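Local coordinates for protein meso-diaminopimelate dehydrogenase (Clostridium tetani, PDB 3WGY) that catalyses the reversible NADP-dependent oxidative deamination of meso-diaminopimelate, here as an engineered variant holding the 2-oxo acid 4-methyl-2-oxovalerate, at residues G155-I160 against N168-I173. The protein carries 6 engineered substitutions. Sequence-based numbering, arbitrary orientation.
Sequences GHSDAI and NGIQYI. Engineered in segment 168-173: I173 (natural residue Thr). With COI (2-oxo-4-methylpentanoic acid), chain C.
One face of the H156 ring is met by Q171 NE2, 3.2 Å from H156 CD2 and 3.4 Å from H156 CG, while O1 of 2-oxo-4-methylpentanoic acid lies in plane at the ring's edge. Ring and amide planes are 34° apart, so this is a tilted cover instead of a parallel stack. With Q171 CG anti to the backbone N, the bend at chi2 turns CD and the amide back over H156 CB; Q171 OE1 also takes a weak hydrogen bond from S153 N. At the ring edge, H156 ND1 donates to O1 of the ligand, 3.2 Å away, with an N-H...O angle of 155°. The backbone N of H156 offers the same oxygen a second, weak bond at 3.5 Å, and G155 N lies 2.8 Å from O1. Nearer the middle of the contact, Q171 N donates to S157 OG, 3.2 Å apart, tying helix to strand. I160 adds the apolar part, its CD1 tip 3.6 Å from Q171 CB, the two side chains crossing at about a right angle. Helix and strand axes approach to 6.7 Å at 140°: a helix packed on the face of the mixed sheet, with its N-terminal turn contributing G155 and H156 to the ligand's carboxylate pocket in the C-terminal domain.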
loop_
_atom_site.group_PDB
_atom_site.type_symbol
_atom_site.label_atom_id
_atom_site.label_comp_id
_atom_site.label_asym_id
_atom_site.label_seq_id
_atom_site.Cartn_x
_atom_site.Cartn_y
_atom_site.Cartn_z
ATOM N N GLY B 155 -2.326 4.958 -28.461
ATOM C CA GLY B 155 -1.414 5.139 -29.570
ATOM C C GLY B 155 -1.360 3.905 -30.443
ATOM O O GLY B 155 -1.436 3.998 -31.666
ATOM N N HIS B 156 -1.237 2.745 -29.807
ATOM C CA HIS B 156 -1.161 1.480 -30.521
ATOM C C HIS B 156 -2.396 1.166 -31.363
ATOM O O HIS B 156 -2.278 0.603 -32.451
ATOM C CB HIS B 156 -0.892 0.348 -29.532
ATOM C CG HIS B 156 0.462 0.419 -28.895
ATOM N ND1 HIS B 156 0.867 1.493 -28.125
ATOM C CD2 HIS B 156 1.504 -0.446 -28.918
ATOM C CE1 HIS B 156 2.098 1.282 -27.700
ATOM N NE2 HIS B 156 2.508 0.115 -28.167
ATOM N N SER B 157 -3.576 1.528 -30.863
ATOM C CA SER B 157 -4.816 1.288 -31.595
ATOM C C SER B 157 -4.859 2.144 -32.847
ATOM O O SER B 157 -5.347 1.708 -33.889
ATOM C CB SER B 157 -6.032 1.589 -30.716
ATOM O OG SER B 157 -6.209 0.572 -29.744
ATOM N N ASP B 158 -4.357 3.373 -32.738
ATOM C CA ASP B 158 -4.306 4.274 -33.883
ATOM C C ASP B 158 -3.268 3.717 -34.852
ATOM O O ASP B 158 -3.474 3.714 -36.064
ATOM C CB ASP B 158 -3.886 5.685 -33.456
ATOM C CG ASP B 158 -4.890 6.341 -32.528
ATOM O OD1 ASP B 158 -6.111 6.213 -32.776
ATOM O OD2 ASP B 158 -4.457 7.002 -31.559
ATOM N N ALA B 159 -2.152 3.247 -34.300
ATOM C CA ALA B 159 -1.068 2.672 -35.091
ATOM C C ALA B 159 -1.577 1.483 -35.899
ATOM O O ALA B 159 -1.259 1.352 -37.077
ATOM C CB ALA B 159 0.071 2.237 -34.177
ATOM N N ILE B 160 -2.360 0.618 -35.257
ATOM C CA ILE B 160 -2.932 -0.552 -35.923
ATOM C C ILE B 160 -3.795 -0.111 -37.103
ATOM O O ILE B 160 -3.734 -0.699 -38.183
ATOM C CB ILE B 160 -3.826 -1.372 -34.958
ATOM C CG1 ILE B 160 -2.971 -2.092 -33.923
ATOM C CG2 ILE B 160 -4.628 -2.400 -35.729
ATOM C CD1 ILE B 160 -3.794 -2.807 -32.883
ATOM N N ASN B 168 -10.622 -1.572 -38.674
ATOM C CA ASN B 168 -10.675 -1.067 -37.323
ATOM C C ASN B 168 -9.965 -2.079 -36.426
ATOM O O ASN B 168 -9.666 -3.190 -36.858
ATOM C CB ASN B 168 -12.143 -0.888 -36.911
ATOM C CG ASN B 168 -12.297 -0.017 -35.689
ATOM O OD1 ASN B 168 -11.329 0.569 -35.214
ATOM N ND2 ASN B 168 -13.517 0.081 -35.173
ATOM N N GLY B 169 -9.673 -1.689 -35.189
ATOM C CA GLY B 169 -8.992 -2.598 -34.291
ATOM C C GLY B 169 -8.659 -2.008 -32.935
ATOM O O GLY B 169 -8.877 -0.827 -32.678
ATOM N N ILE B 170 -8.122 -2.849 -32.064
ATOM C CA ILE B 170 -7.749 -2.433 -30.721
ATOM C C ILE B 170 -6.532 -3.237 -30.260
ATOM O O ILE B 170 -6.358 -4.393 -30.647
ATOM C CB ILE B 170 -8.927 -2.667 -29.733
ATOM C CG1 ILE B 170 -8.605 -2.057 -28.362
ATOM C CG2 ILE B 170 -9.181 -4.165 -29.581
ATOM C CD1 ILE B 170 -9.811 -1.978 -27.424
ATOM N N GLN B 171 -5.692 -2.615 -29.442
ATOM C CA GLN B 171 -4.495 -3.264 -28.911
ATOM C C GLN B 171 -4.570 -3.328 -27.389
ATOM O O GLN B 171 -5.219 -2.493 -26.761
ATOM C CB GLN B 171 -3.228 -2.482 -29.318
ATOM C CG GLN B 171 -1.927 -2.979 -28.654
ATOM C CD GLN B 171 -1.586 -2.274 -27.338
ATOM O OE1 GLN B 171 -2.462 -1.768 -26.635
ATOM N NE2 GLN B 171 -0.298 -2.258 -26.995
ATOM N N TYR B 172 -3.911 -4.329 -26.813
ATOM C CA TYR B 172 -3.838 -4.513 -25.368
ATOM C C TYR B 172 -2.404 -4.865 -24.996
ATOM O O TYR B 172 -1.755 -5.648 -25.692
ATOM C CB TYR B 172 -4.704 -5.685 -24.896
ATOM C CG TYR B 172 -6.190 -5.506 -25.043
ATOM C CD1 TYR B 172 -6.915 -4.708 -24.151
ATOM C CD2 TYR B 172 -6.882 -6.147 -26.068
ATOM C CE1 TYR B 172 -8.293 -4.560 -24.281
ATOM C CE2 TYR B 172 -8.250 -6.006 -26.209
ATOM C CZ TYR B 172 -8.950 -5.215 -25.312
ATOM O OH TYR B 172 -10.306 -5.094 -25.446
ATOM N N ILE B 173 -1.911 -4.283 -23.910
ATOM C CA ILE B 173 -0.584 -4.616 -23.414
ATOM C C ILE B 173 -0.954 -5.531 -22.259
ATOM O O ILE B 173 -1.867 -5.221 -21.490
ATOM C CB ILE B 173 0.194 -3.390 -22.870
ATOM C CG1 ILE B 173 0.509 -2.415 -24.009
ATOM C CG2 ILE B 173 1.496 -3.855 -22.229
ATOM C CD1 ILE B 173 1.354 -1.201 -23.603
HETATM C C1 COI C . -0.947 4.771 -25.827
HETATM O O1 COI C . -0.555 3.888 -26.615
HETATM O O2 COI C . -1.661 4.463 -24.845
HETATM C C2 COI C . -0.561 6.234 -26.055
HETATM O O3 COI C . 0.143 6.580 -27.004
HETATM C C3 COI C . -1.109 7.240 -25.043
HETATM C C4 COI C . -2.373 7.900 -25.600
HETATM C C5 COI C . -2.955 8.853 -24.555
HETATM C C6 COI C . -2.030 8.680 -26.871
#